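Local coordinates for conserved protein (Mycobacterium tuberculosis, PDB 1RFE) that is of unknown function but probably binds the deazaflavin coenzyme F420 and may act as an oxidoreductase, at residues A100-R103 against V104-V108; K57-K60 against A61-L64; A44-G48 against E49-E53; I8-E12 against A13-D17. One frame throughout, in Å; residues are numbered along the deposited sequence.

In the fold
All four contacts are local, and along the chain they come in the order 4, 3, 2, 1. Interaction 4 starts helix 12-21, interaction 3 turns strand 36-46 into strand 49-55, interaction 2 starts helix 59-66 just after that second strand, and interaction 1 lies inside helix 98-112. Interactions 1 and 3 touch, with centres about 9 Å apart, because helix 98-112 packs on the hairpin. Interactions 2 and 4, about 30 Å apart between centres, cap helices on opposite sides of the chain's centre. Two helix starts, one helix body and one sheet hairpin thus sample a fold related to the FMN-binding pyridoxamine 5'-phosphate oxidases, consistent with a flavin-like cofactor.

Interaction 1 (A100-R103 against V104-V108); sequences ALHR and VGVSV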
ATOM      1  N   ALA A 100      -5.830  15.433  -8.803  1.00 26.55           N
ATOM      2  CA  ALA A 100      -5.382  14.145  -8.348  1.00 25.79           C
ATOM      3  C   ALA A 100      -4.817  14.202  -6.952  1.00 24.56           C
ATOM      4  O   ALA A 100      -5.065  13.276  -6.195  1.00 24.18           O
ATOM      5  CB  ALA A 100      -4.400  13.541  -9.266  1.00 26.17           C
ATOM      6  N   LEU A 101      -4.011  15.220  -6.647  1.00 24.01           N
ATOM      7  CA  LEU A 101      -3.428  15.343  -5.308  1.00 24.41           C
ATOM      8  C   LEU A 101      -4.499  15.534  -4.258  1.00 23.62           C
ATOM      9  O   LEU A 101      -4.408  15.001  -3.177  1.00 23.16           O
ATOM     10  CB  LEU A 101      -2.483  16.518  -5.201  1.00 24.89           C
ATOM     11  CG  LEU A 101      -1.240  16.533  -6.100  1.00 26.74           C
ATOM     12  CD1 LEU A 101      -0.480  17.839  -5.864  1.00 29.80           C
ATOM     13  CD2 LEU A 101      -0.375  15.307  -5.848  1.00 30.37           C
ATOM     14  N   HIS A 102      -5.519  16.302  -4.597  1.00 23.09           N
ATOM     15  CA  HIS A 102      -6.569  16.582  -3.652  1.00 23.25           C
ATOM     16  C   HIS A 102      -7.348  15.269  -3.313  1.00 22.36           C
ATOM     17  O   HIS A 102      -7.633  15.002  -2.145  1.00 20.31           O
ATOM     18  CB  HIS A 102      -7.513  17.655  -4.226  1.00 23.92           C
ATOM     19  CG  HIS A 102      -8.674  17.923  -3.348  1.00 23.29           C
ATOM     20  ND1 HIS A 102      -8.530  18.559  -2.138  1.00 24.30           N
ATOM     21  CD2 HIS A 102      -9.971  17.552  -3.438  1.00 23.41           C
ATOM     22  CE1 HIS A 102      -9.715  18.636  -1.553  1.00 24.42           C
ATOM     23  NE2 HIS A 102     -10.604  18.030  -2.318  1.00 23.70           N
ATOM     24  N   ARG A 103      -7.634  14.453  -4.326  1.00 21.60           N
ATOM     25  CA  ARG A 103      -8.198  13.105  -4.121  1.00 21.78           C
ATOM     26  C   ARG A 103      -7.318  12.195  -3.216  1.00 20.63           C
ATOM     27  O   ARG A 103      -7.843  11.450  -2.394  1.00 20.49           O
ATOM     28  CB  ARG A 103      -8.422  12.429  -5.485  1.00 22.87           C
ATOM     29  CG  ARG A 103      -9.452  13.125  -6.368  1.00 26.20           C
ATOM     30  CD  ARG A 103     -10.035  12.274  -7.495  1.00 31.74           C
ATOM     31  NE  ARG A 103      -9.074  12.177  -8.591  1.00 38.68           N
ATOM     32  CZ  ARG A 103      -9.073  12.894  -9.735  1.00 38.41           C
ATOM     33  NH1 ARG A 103     -10.025  13.748 -10.032  1.00 40.58           N
ATOM     34  NH2 ARG A 103      -8.100  12.709 -10.614  1.00 39.78           N
ATOM     35  N   VAL A 104      -5.989  12.262  -3.376  1.00 19.00           N
ATOM     36  CA  VAL A 104      -5.048  11.539  -2.504  1.00 18.28           C
ATOM     37  C   VAL A 104      -5.223  12.060  -1.095  1.00 18.86           C
ATOM     38  O   VAL A 104      -5.443  11.267  -0.170  1.00 20.85           O
ATOM     39  CB  VAL A 104      -3.548  11.631  -3.012  1.00 18.15           C
ATOM     40  CG1 VAL A 104      -2.549  11.146  -1.944  1.00 16.50           C
ATOM     41  CG2 VAL A 104      -3.404  10.811  -4.249  1.00 19.20           C
ATOM     42  N   GLY A 105      -5.261  13.386  -0.942  1.00 18.18           N
ATOM     43  CA  GLY A 105      -5.319  14.000   0.364  1.00 18.22           C
ATOM     44  C   GLY A 105      -6.617  13.647   1.077  1.00 19.51           C
ATOM     45  O   GLY A 105      -6.601  13.344   2.266  1.00 18.18           O
ATOM     46  N   VAL A 106      -7.717  13.609   0.312  1.00 18.33           N
ATOM     47  CA  VAL A 106      -9.025  13.304   0.839  1.00 20.12           C
ATOM     48  C   VAL A 106      -9.155  11.851   1.248  1.00 19.11           C
ATOM     49  O   VAL A 106      -9.841  11.543   2.228  1.00 19.01           O
ATOM     50  CB  VAL A 106     -10.117  13.777  -0.151  1.00 20.91           C
ATOM     51  CG1 VAL A 106     -11.473  13.119   0.079  1.00 21.38           C
ATOM     52  CG2 VAL A 106     -10.241  15.342  -0.071  1.00 24.14           C
ATOM     53  N   SER A 107      -8.539  10.946   0.481  1.00 18.58           N
ATOM     54  CA  SER A 107      -8.623   9.535   0.759  1.00 18.61           C
ATOM     55  C   SER A 107      -7.835   9.214   2.020  1.00 19.40           C
ATOM     56  O   SER A 107      -8.302   8.433   2.849  1.00 19.97           O
ATOM     57  CB  SER A 107      -8.230   8.648  -0.460  1.00 19.28           C
ATOM     58  OG  SER A 107      -7.944   7.342  -0.047  1.00 20.14           O
ATOM     59  N   VAL A 108      -6.673   9.837   2.196  1.00 18.20           N
ATOM     60  CA  VAL A 108      -5.868   9.648   3.351  1.00 19.07           C
ATOM     61  C   VAL A 108      -6.572  10.208   4.597  1.00 18.41           C
ATOM     62  O   VAL A 108      -6.545   9.590   5.658  1.00 16.42           O
ATOM     63  CB  VAL A 108      -4.458  10.325   3.226  1.00 19.85           C
ATOM     64  CG1 VAL A 108      -3.806  10.453   4.613  1.00 20.98           C
ATOM     65  CG2 VAL A 108      -3.529   9.531   2.252  1.00 20.04           C
TER
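Val104 gives its N to Ala100 O, 3.1 Å away, the first of four successive i to i+4 hydrogen bonds that carry helix 98-112 from residues 100-103 into residues 104-108. Its branched side chain hugs the preceding turn, with CG2 lying 3.6 Å from Ala100 O, and this compact shape suits a buried place on the helix. Gly105 comes next and bonds through N to Leu101 O at 2.9 Å. Its backbone angles are ordinarily helical, so what glycine contributes here is a lack of bulk at a buried position.

Val106 makes the main side-chain contact. While its N bonds to His102 O at 2.8 Å, its CG2 methyl stands over one face of the His102 imidazole in a CH-pi contact, 3.8 Å from the ring centroid and displaced toward the NE2 side of the rim. The ring gets there because His102 CG lies opposite the backbone N (chi1 176°), which sends the imidazole out where the next turn can reach it. Ser107 N closes the series on Arg103 O at 3.0 Å, whereas the Arg103 side chain runs back toward the start of the helix and lays a guanidinium face over Ala100 N.

Ser107 OG turns to the sheet, where it hydrogen-bonds Val45 N of strand 36-46. Val104 packs on Ile46 of that strand and on Trp51 and Glu53 of strand 49-55, so the helix lies across the hairpin, with Leu101 facing Met128 and Val106 facing Tyr116.

Interaction 2 (K57-K60 against A61-L64); sequences KSQK and AVNL
The Gln59 side chain runs obliquely across that of Asn63, one turn further along helix 59-66, and its OE1 comes to ND2 from above the amide plane, taking a weak hydrogen bond at 2.9 Å. The N-H points well off the acceptor, with an angle of only 119°, and the two amide planes are turned 42° apart. A bend at chi2 (60°) turns the end of the Gln59 chain forward, toward the next turn, to make the meeting possible. Beneath it, Asn63 N bonds to Gln59 O at 2.8 Å, so backbone and side chain link the same two residues. The stronger partners of Asn63 lie in the sheet: its OD1 bonds to His37 ND1 and Thr29 OG1.

Ser58 is the N-cap. Its OG accepts a weak, long bond of 3.3 Å from Ala61 N, and its O receives Val62 N at 3.0 Å. The same hydroxyl also bonds to Thr54 OG1 and Lys55 O, which tie the helix start to the end of strand 49-55. Small Ala61 lets the turn sit close to Thr54.

The chemistry is therefore graded: regular backbone bonds build the turn, weak side-chain bonds supplement it, and the firmer polar links of Ser58 and Asn63 fasten the helix to neighbouring strands.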
ATOM      1  N   LYS A  57      10.845  16.096  -3.300  1.00 30.86           N
ATOM      2  CA  LYS A  57      12.300  15.781  -3.269  1.00 31.08           C
ATOM      3  C   LYS A  57      12.692  14.690  -2.276  1.00 29.22           C
ATOM      4  O   LYS A  57      13.840  14.556  -1.932  1.00 28.38           O
ATOM      5  CB  LYS A  57      13.109  17.052  -2.999  1.00 31.94           C
ATOM      6  CG  LYS A  57      13.559  17.783  -4.338  1.00 35.98           C
ATOM      7  CD  LYS A  57      12.996  19.220  -4.429  1.00 40.34           C
ATOM      8  CE  LYS A  57      14.064  20.317  -4.705  1.00 41.90           C
ATOM      9  NZ  LYS A  57      13.381  21.637  -4.670  1.00 42.70           N
ATOM     10  N   SER A  58      11.744  13.876  -1.830  1.00 28.40           N
ATOM     11  CA  SER A  58      12.063  12.780  -0.924  1.00 27.65           C
ATOM     12  C   SER A  58      12.858  11.688  -1.645  1.00 28.82           C
ATOM     13  O   SER A  58      12.744  11.520  -2.878  1.00 28.89           O
ATOM     14  CB  SER A  58      10.767  12.127  -0.406  1.00 28.02           C
ATOM     15  OG  SER A  58      10.053  11.509  -1.479  1.00 24.19           O
ATOM     16  N   GLN A  59      13.582  10.877  -0.881  1.00 28.53           N
ATOM     17  CA  GLN A  59      14.338   9.805  -1.497  1.00 29.97           C
ATOM     18  C   GLN A  59      13.479   8.921  -2.421  1.00 29.14           C
ATOM     19  O   GLN A  59      13.958   8.478  -3.482  1.00 29.16           O
ATOM     20  CB  GLN A  59      15.045   8.923  -0.467  1.00 30.00           C
ATOM     21  CG  GLN A  59      16.079   7.979  -1.077  1.00 33.82           C
ATOM     22  CD  GLN A  59      17.194   8.721  -1.825  1.00 36.64           C
ATOM     23  OE1 GLN A  59      17.436   8.481  -3.039  1.00 41.18           O
ATOM     24  NE2 GLN A  59      17.869   9.622  -1.117  1.00 39.75           N
ATOM     25  N   LYS A  60      12.250   8.649  -2.016  1.00 29.39           N
ATOM     26  CA  LYS A  60      11.438   7.726  -2.751  1.00 30.28           C
ATOM     27  C   LYS A  60      11.018   8.311  -4.106  1.00 30.23           C
ATOM     28  O   LYS A  60      11.054   7.597  -5.129  1.00 29.08           O
ATOM     29  CB  LYS A  60      10.337   7.042  -1.873  1.00 31.43           C
ATOM     30  CG  LYS A  60       9.018   7.741  -1.516  1.00 31.45           C
ATOM     31  CD  LYS A  60       8.599   7.460  -0.032  1.00 35.77           C
ATOM     32  CE  LYS A  60       9.293   8.435   1.036  1.00 36.39           C
ATOM     33  NZ  LYS A  60      10.894   8.539   1.040  1.00 33.13           N
ATOM     34  N   ALA A  61      10.735   9.615  -4.129  1.00 29.97           N
ATOM     35  CA  ALA A  61      10.388  10.307  -5.369  1.00 30.62           C
ATOM     36  C   ALA A  61      11.586  10.383  -6.329  1.00 29.59           C
ATOM     37  O   ALA A  61      11.423  10.213  -7.518  1.00 30.66           O
ATOM     38  CB  ALA A  61       9.877  11.676  -5.080  1.00 30.66           C
ATOM     39  N   VAL A  62      12.765  10.616  -5.782  1.00 29.33           N
ATOM     40  CA  VAL A  62      14.021  10.605  -6.540  1.00 29.33           C
ATOM     41  C   VAL A  62      14.351   9.212  -7.086  1.00 27.45           C
ATOM     42  O   VAL A  62      14.610   9.064  -8.275  1.00 26.89           O
ATOM     43  CB  VAL A  62      15.207  11.208  -5.702  1.00 29.72           C
ATOM     44  CG1 VAL A  62      16.595  10.779  -6.272  1.00 31.94           C
ATOM     45  CG2 VAL A  62      15.095  12.719  -5.659  1.00 29.55           C
ATOM     46  N   ASN A  63      14.193   8.176  -6.266  1.00 27.06           N
ATOM     47  CA  ASN A  63      14.368   6.809  -6.765  1.00 26.25           C
ATOM     48  C   ASN A  63      13.404   6.539  -7.896  1.00 26.62           C
ATOM     49  O   ASN A  63      13.732   5.929  -8.938  1.00 25.14           O
ATOM     50  CB  ASN A  63      14.135   5.749  -5.682  1.00 25.37           C
ATOM     51  CG  ASN A  63      15.171   5.741  -4.587  1.00 23.67           C
ATOM     52  OD1 ASN A  63      14.923   5.110  -3.528  1.00 26.81           O
ATOM     53  ND2 ASN A  63      16.317   6.455  -4.766  1.00 16.07           N
ATOM     54  N   LEU A  64      12.188   7.021  -7.724  1.00 27.02           N
ATOM     55  CA  LEU A  64      11.157   6.611  -8.639  1.00 28.05           C
ATOM     56  C   LEU A  64      11.194   7.272 -10.034  1.00 28.18           C
ATOM     57  O   LEU A  64      10.682   6.723 -10.978  1.00 27.32           O
ATOM     58  CB  LEU A  64       9.790   6.819  -8.027  1.00 27.52           C
ATOM     59  CG  LEU A  64       9.397   5.754  -7.011  1.00 29.86           C
ATOM     60  CD1 LEU A  64       8.069   6.162  -6.349  1.00 30.77           C
ATOM     61  CD2 LEU A  64       9.303   4.395  -7.595  1.00 27.80           C
TER

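Interaction 3 (A44-G48 against E49-E53); sequences AVIDG and EIWLE
Ile46 and Glu49 close a two-residue beta hairpin between strands 36-46 and 49-55, with Asp47 and Gly48 at the corners of its type I' turn. Ile46 N meets Glu49 O at 2.9 Å, and Glu49 N returns to Ile46 O at 3.0 Å. Both corner residues have positive phi, a conformation that aspartate tolerates comparatively well; at Gly48 a side chain would collide with the carbonyl before it, so glycine is the natural occupant. Further along, Ala44 and Trp51 form a second hydrogen-bonded pair, with Ala44 N 2.8 Å from Trp51 O.

The face bearing Ala44, Ile46, Glu49 and Trp51 carries the side-chain contact. Ile46 CG1 stands opposite the carbonyl carbon (chi1 -59°), which swings CD1 over the Trp51 indole. There the methyl makes a CH-pi contact 3.9 Å from the centroid of the five-membered ring, only 11° off its normal. The two side chains cross at about a right angle. Ala44 is small enough for its CB to sit 4.2 Å from Trp51 CB beside this CH-pi contact. On the other face Val45 and Ile50, both apolar, cover Val19 of helix 12-21.

The Glu49 side chain extends beyond CG, and its OE1 makes a salt bridge to Arg135 NE on strand 131-138. One water joins the groups at the turn: it donates to Glu49 OE1 and to Ile46 O, and it accepts at the indole edge from Trp51 NE1, 2.9 Å away.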
ATOM      1  N   ALA A  44      -3.450   6.111   0.292  1.00 17.72           N
ATOM      2  CA  ALA A  44      -4.742   6.377  -0.298  1.00 18.60           C
ATOM      3  C   ALA A  44      -5.179   5.249  -1.211  1.00 19.61           C
ATOM      4  O   ALA A  44      -4.344   4.473  -1.725  1.00 21.10           O
ATOM      5  CB  ALA A  44      -4.745   7.710  -1.055  1.00 17.21           C
ATOM      6  N   VAL A  45      -6.496   5.155  -1.397  1.00 20.93           N
ATOM      7  CA  VAL A  45      -7.103   4.227  -2.355  1.00 20.81           C
ATOM      8  C   VAL A  45      -8.076   4.975  -3.260  1.00 22.65           C
ATOM      9  O   VAL A  45      -9.065   5.562  -2.780  1.00 23.45           O
ATOM     10  CB  VAL A  45      -7.855   3.040  -1.671  1.00 19.86           C
ATOM     11  CG1 VAL A  45      -8.246   2.025  -2.698  1.00 18.06           C
ATOM     12  CG2 VAL A  45      -6.975   2.339  -0.567  1.00 19.83           C
ATOM     13  N   ILE A  46      -7.818   4.965  -4.555  1.00 23.70           N
ATOM     14  CA  ILE A  46      -8.628   5.713  -5.516  1.00 25.05           C
ATOM     15  C   ILE A  46      -8.921   4.856  -6.758  1.00 26.54           C
ATOM     16  O   ILE A  46      -8.003   4.405  -7.422  1.00 24.79           O
ATOM     17  CB  ILE A  46      -7.879   6.958  -5.949  1.00 25.84           C
ATOM     18  CG1 ILE A  46      -7.564   7.841  -4.729  1.00 27.70           C
ATOM     19  CG2 ILE A  46      -8.679   7.714  -7.032  1.00 24.20           C
ATOM     20  CD1 ILE A  46      -6.531   8.829  -4.993  1.00 29.44           C
ATOM     21  N   ASP A  47     -10.212   4.618  -7.033  1.00 28.00           N
ATOM     22  CA  ASP A  47     -10.644   3.792  -8.170  1.00 30.08           C
ATOM     23  C   ASP A  47      -9.934   2.438  -8.203  1.00 29.60           C
ATOM     24  O   ASP A  47      -9.464   1.989  -9.262  1.00 30.85           O
ATOM     25  CB  ASP A  47     -10.406   4.525  -9.519  1.00 30.67           C
ATOM     26  CG  ASP A  47     -11.223   5.799  -9.644  1.00 36.21           C
ATOM     27  OD1 ASP A  47     -12.397   5.790  -9.166  1.00 40.73           O
ATOM     28  OD2 ASP A  47     -10.769   6.855 -10.188  1.00 42.37           O
ATOM     29  N   GLY A  48      -9.834   1.827  -7.033  1.00 27.92           N
ATOM     30  CA  GLY A  48      -9.214   0.534  -6.877  1.00 27.47           C
ATOM     31  C   GLY A  48      -7.705   0.503  -6.697  1.00 26.13           C
ATOM     32  O   GLY A  48      -7.140  -0.576  -6.490  1.00 27.14           O
ATOM     33  N   GLU A  49      -7.033   1.637  -6.810  1.00 24.57           N
ATOM     34  CA  GLU A  49      -5.566   1.640  -6.887  1.00 24.79           C
ATOM     35  C   GLU A  49      -4.966   2.332  -5.689  1.00 23.30           C
ATOM     36  O   GLU A  49      -5.526   3.315  -5.210  1.00 20.69           O
ATOM     37  CB  GLU A  49      -5.073   2.393  -8.134  1.00 25.95           C
ATOM     38  CG  GLU A  49      -5.389   1.728  -9.480  1.00 31.32           C
ATOM     39  CD  GLU A  49      -4.723   2.483 -10.631  1.00 37.04           C
ATOM     40  OE1 GLU A  49      -5.005   3.707 -10.782  1.00 36.38           O
ATOM     41  OE2 GLU A  49      -3.921   1.841 -11.358  1.00 39.59           O
ATOM     42  N   ILE A  50      -3.825   1.823  -5.239  1.00 22.30           N
ATOM     43  CA  ILE A  50      -3.059   2.403  -4.163  1.00 21.70           C
ATOM     44  C   ILE A  50      -2.257   3.599  -4.677  1.00 21.74           C
ATOM     45  O   ILE A  50      -1.606   3.509  -5.721  1.00 20.12           O
ATOM     46  CB  ILE A  50      -2.069   1.346  -3.504  1.00 22.43           C
ATOM     47  CG1 ILE A  50      -2.881   0.266  -2.796  1.00 24.75           C
ATOM     48  CG2 ILE A  50      -1.067   2.038  -2.519  1.00 20.15           C
ATOM     49  CD1 ILE A  50      -2.135  -0.993  -2.451  1.00 28.00           C
ATOM     50  N   TRP A  51      -2.375   4.703  -3.926  1.00 19.11           N
ATOM     51  CA  TRP A  51      -1.596   5.915  -4.109  1.00 18.94           C
ATOM     52  C   TRP A  51      -0.925   6.311  -2.821  1.00 18.92           C
ATOM     53  O   TRP A  51      -1.507   6.182  -1.740  1.00 17.76           O
ATOM     54  CB  TRP A  51      -2.473   7.104  -4.494  1.00 18.12           C
ATOM     55  CG  TRP A  51      -3.110   7.096  -5.862  1.00 20.29           C
ATOM     56  CD1 TRP A  51      -4.012   6.231  -6.303  1.00 21.96           C
ATOM     57  CD2 TRP A  51      -2.867   8.013  -6.938  1.00 21.11           C
ATOM     58  NE1 TRP A  51      -4.362   6.514  -7.590  1.00 20.95           N
ATOM     59  CE2 TRP A  51      -3.722   7.651  -7.984  1.00 18.82           C
ATOM     60  CE3 TRP A  51      -2.044   9.144  -7.098  1.00 19.24           C
ATOM     61  CZ2 TRP A  51      -3.778   8.354  -9.201  1.00 23.04           C
ATOM     62  CZ3 TRP A  51      -2.108   9.858  -8.292  1.00 20.38           C
ATOM     63  CH2 TRP A  51      -2.956   9.456  -9.334  1.00 19.41           C
ATOM     64  N   LEU A  52       0.260   6.893  -2.979  1.00 21.16           N
ATOM     65  CA  LEU A  52       1.041   7.398  -1.904  1.00 23.01           C
ATOM     66  C   LEU A  52       1.220   8.891  -2.081  1.00 23.89           C
ATOM     67  O   LEU A  52       0.991   9.429  -3.171  1.00 24.08           O
ATOM     68  CB  LEU A  52       2.405   6.693  -1.829  1.00 22.21           C
ATOM     69  CG  LEU A  52       2.333   5.158  -1.875  1.00 25.28           C
ATOM     70  CD1 LEU A  52       3.707   4.565  -1.983  1.00 26.67           C
ATOM     71  CD2 LEU A  52       1.567   4.505  -0.701  1.00 24.30           C
ATOM     72  N   GLU A  53       1.562   9.565  -0.970  1.00 24.05           N
ATOM     73  CA  GLU A  53       1.958  10.969  -1.031  1.00 25.31           C
ATOM     74  C   GLU A  53       3.344  11.073  -0.458  1.00 25.25           C
ATOM     75  O   GLU A  53       3.636  10.402   0.523  1.00 26.00           O
ATOM     76  CB  GLU A  53       0.950  11.899  -0.323  1.00 26.03           C
ATOM     77  CG  GLU A  53       0.647  11.639   1.161  1.00 27.03           C
ATOM     78  CD  GLU A  53       1.555  12.396   2.128  1.00 32.65           C
ATOM     79  OE1 GLU A  53       2.237  11.730   2.948  1.00 36.96           O
TER
HETATM   80  O   HOH W   1      -6.345   5.343  -9.394  1.00 36.39           O

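Interaction 4 (I8-E12 against A13-D17); sequences IVMSE and AEIAD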
ATOM      1  N   ILE A   8      -4.633 -21.007  -1.348  1.00 35.06           N
ATOM      2  CA  ILE A   8      -4.625 -19.886  -0.404  1.00 33.20           C
ATOM      3  C   ILE A   8      -4.734 -18.508  -1.082  1.00 30.97           C
ATOM      4  O   ILE A   8      -4.784 -17.503  -0.390  1.00 28.96           O
ATOM      5  CB  ILE A   8      -3.368 -19.923   0.497  1.00 33.38           C
ATOM      6  CG1 ILE A   8      -2.097 -19.850  -0.366  1.00 34.72           C
ATOM      7  CG2 ILE A   8      -3.393 -21.165   1.376  1.00 33.55           C
ATOM      8  CD1 ILE A   8      -0.822 -19.679   0.413  1.00 36.50           C
ATOM      9  N   VAL A   9      -4.763 -18.479  -2.410  1.00 29.44           N
ATOM     10  CA  VAL A   9      -5.031 -17.269  -3.181  1.00 29.59           C
ATOM     11  C   VAL A   9      -6.320 -16.575  -2.760  1.00 29.61           C
ATOM     12  O   VAL A   9      -7.319 -17.207  -2.408  1.00 28.79           O
ATOM     13  CB  VAL A   9      -5.071 -17.557  -4.726  1.00 30.32           C
ATOM     14  CG1 VAL A   9      -6.335 -18.349  -5.121  1.00 30.72           C
ATOM     15  CG2 VAL A   9      -4.958 -16.269  -5.543  1.00 31.35           C
HETATM   16  N   MSE A  10      -6.262 -15.252  -2.699  1.00 29.55           N
HETATM   17  CA  MSE A  10      -7.463 -14.453  -2.498  1.00 29.09           C
HETATM   18  C   MSE A  10      -8.063 -14.051  -3.829  1.00 28.70           C
HETATM   19  O   MSE A  10      -7.349 -13.840  -4.788  1.00 28.22           O
HETATM   20  CB  MSE A  10      -7.125 -13.203  -1.684  1.00 29.00           C
HETATM   21  CG  MSE A  10      -6.853 -13.499  -0.227  1.00 30.98           C
HETATM   22 SE   MSE A  10      -7.124 -11.928   0.892  0.50 37.44          SE
HETATM   23  CE  MSE A  10      -5.655 -11.110   0.363  1.00 29.89           C
ATOM     24  N   SER A  11      -9.387 -13.979  -3.881  1.00 28.67           N
ATOM     25  CA  SER A  11     -10.114 -13.423  -5.035  1.00 29.38           C
ATOM     26  C   SER A  11      -9.858 -11.932  -5.237  1.00 29.44           C
ATOM     27  O   SER A  11      -9.468 -11.188  -4.321  1.00 28.39           O
ATOM     28  CB  SER A  11     -11.626 -13.607  -4.860  1.00 29.47           C
ATOM     29  OG  SER A  11     -12.119 -12.781  -3.792  1.00 29.84           O
ATOM     30  N   GLU A  12     -10.094 -11.495  -6.454  1.00 30.69           N
ATOM     31  CA  GLU A  12     -10.020 -10.080  -6.776  1.00 32.22           C
ATOM     32  C   GLU A  12     -10.768  -9.253  -5.740  1.00 31.53           C
ATOM     33  O   GLU A  12     -10.268  -8.226  -5.274  1.00 31.86           O
ATOM     34  CB  GLU A  12     -10.590  -9.845  -8.158  1.00 32.86           C
ATOM     35  CG  GLU A  12     -10.295  -8.475  -8.723  1.00 38.42           C
ATOM     36  CD  GLU A  12     -10.669  -8.374 -10.182  1.00 45.45           C
ATOM     37  OE1 GLU A  12     -11.884  -8.165 -10.449  1.00 49.30           O
ATOM     38  OE2 GLU A  12      -9.745  -8.542 -11.046  1.00 51.66           O
ATOM     39  N   ALA A  13     -11.951  -9.710  -5.357  1.00 30.85           N
ATOM     40  CA  ALA A  13     -12.776  -8.943  -4.462  1.00 31.31           C
ATOM     41  C   ALA A  13     -12.239  -8.974  -3.042  1.00 29.27           C
ATOM     42  O   ALA A  13     -12.345  -8.016  -2.339  1.00 29.98           O
ATOM     43  CB  ALA A  13     -14.247  -9.430  -4.491  1.00 32.20           C
ATOM     44  N   GLU A  14     -11.691 -10.094  -2.611  1.00 28.74           N
ATOM     45  CA  GLU A  14     -11.076 -10.195  -1.267  1.00 27.18           C
ATOM     46  C   GLU A  14      -9.838  -9.294  -1.127  1.00 26.04           C
ATOM     47  O   GLU A  14      -9.640  -8.666  -0.111  1.00 25.96           O
ATOM     48  CB  GLU A  14     -10.700 -11.654  -0.984  1.00 27.37           C
ATOM     49  CG  GLU A  14     -11.905 -12.564  -0.684  1.00 29.37           C
ATOM     50  CD  GLU A  14     -11.548 -14.054  -0.662  1.00 30.89           C
ATOM     51  OE1 GLU A  14     -10.471 -14.483  -1.148  1.00 34.15           O
ATOM     52  OE2 GLU A  14     -12.349 -14.817  -0.134  1.00 36.91           O
ATOM     53  N   ILE A  15      -9.052  -9.198  -2.184  1.00 25.15           N
ATOM     54  CA  ILE A  15      -7.860  -8.338  -2.224  1.00 24.88           C
ATOM     55  C   ILE A  15      -8.302  -6.887  -2.116  1.00 24.59           C
ATOM     56  O   ILE A  15      -7.799  -6.134  -1.287  1.00 23.49           O
ATOM     57  CB  ILE A  15      -7.083  -8.564  -3.537  1.00 24.33           C
ATOM     58  CG1 ILE A  15      -6.428  -9.937  -3.544  1.00 25.76           C
ATOM     59  CG2 ILE A  15      -5.993  -7.474  -3.798  1.00 24.59           C
ATOM     60  CD1 ILE A  15      -5.937 -10.361  -4.938  1.00 27.43           C
ATOM     61  N   ALA A  16      -9.280  -6.516  -2.922  1.00 25.11           N
ATOM     62  CA  ALA A  16      -9.890  -5.181  -2.814  1.00 26.10           C
ATOM     63  C   ALA A  16     -10.291  -4.814  -1.379  1.00 26.71           C
ATOM     64  O   ALA A  16      -9.866  -3.793  -0.894  1.00 26.90           O
ATOM     65  CB  ALA A  16     -11.041  -5.025  -3.796  1.00 25.59           C
ATOM     66  N   ASP A  17     -11.051  -5.680  -0.702  1.00 27.64           N
ATOM     67  CA  ASP A  17     -11.435  -5.490   0.695  1.00 28.10           C
ATOM     68  C   ASP A  17     -10.245  -5.362   1.604  1.00 26.49           C
ATOM     69  O   ASP A  17     -10.242  -4.526   2.486  1.00 25.29           O
ATOM     70  CB  ASP A  17     -12.354  -6.645   1.216  1.00 28.58           C
ATOM     71  CG  ASP A  17     -13.738  -6.655   0.552  1.00 34.72           C
ATOM     72  OD1 ASP A  17     -14.002  -5.774  -0.326  1.00 40.32           O
ATOM     73  OD2 ASP A  17     -14.650  -7.507   0.833  1.00 40.44           O
TER
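A capping box built by Ser11 and Glu14 starts helix 12-21. Ser11, the N-cap, accepts Glu14 N through OG at 3.0 Å; Glu14, three residues on, answers by taking Ser11 N on OE1, also at 3.0 Å. This exchange satisfies an early helical N-H that has no carbonyl in a preceding turn. The serine hydroxyl is held between its own backbone N and carbonyl carbon (chi1 69°), which aims OG forward at the N-H of Glu14 in the first turn. Ser11 N approaches from above the carboxylate plane of Glu14, 38° out of it. OE1 has a stronger partner in Lys148 NZ, a salt bridge that links the cap to the chain beyond strand 140-145.

The backbone then becomes helical: Ile15 N bonds to Ser11 O at 2.9 Å, and Ala16 N to Glu12 O. Glu12 suits the first helical position, where its negative charge would probably be favoured by the helix dipole.

Outside the box lies a hydrophobic staple between the residue before the cap and the fourth residue of the helix, Met10 and Ile15. Both also face strand 140-145, Met10 at Asp145 and Ile15 at Ser143. Met10 is present as selenomethionine, and its CB packs on Ile15 CG1 at 3.8 Å. SE lies 4.0 Å from Glu14 CB, and the bend at chi3 of this flexible chain brings CE to 4.2 Å from Ile15 CG1.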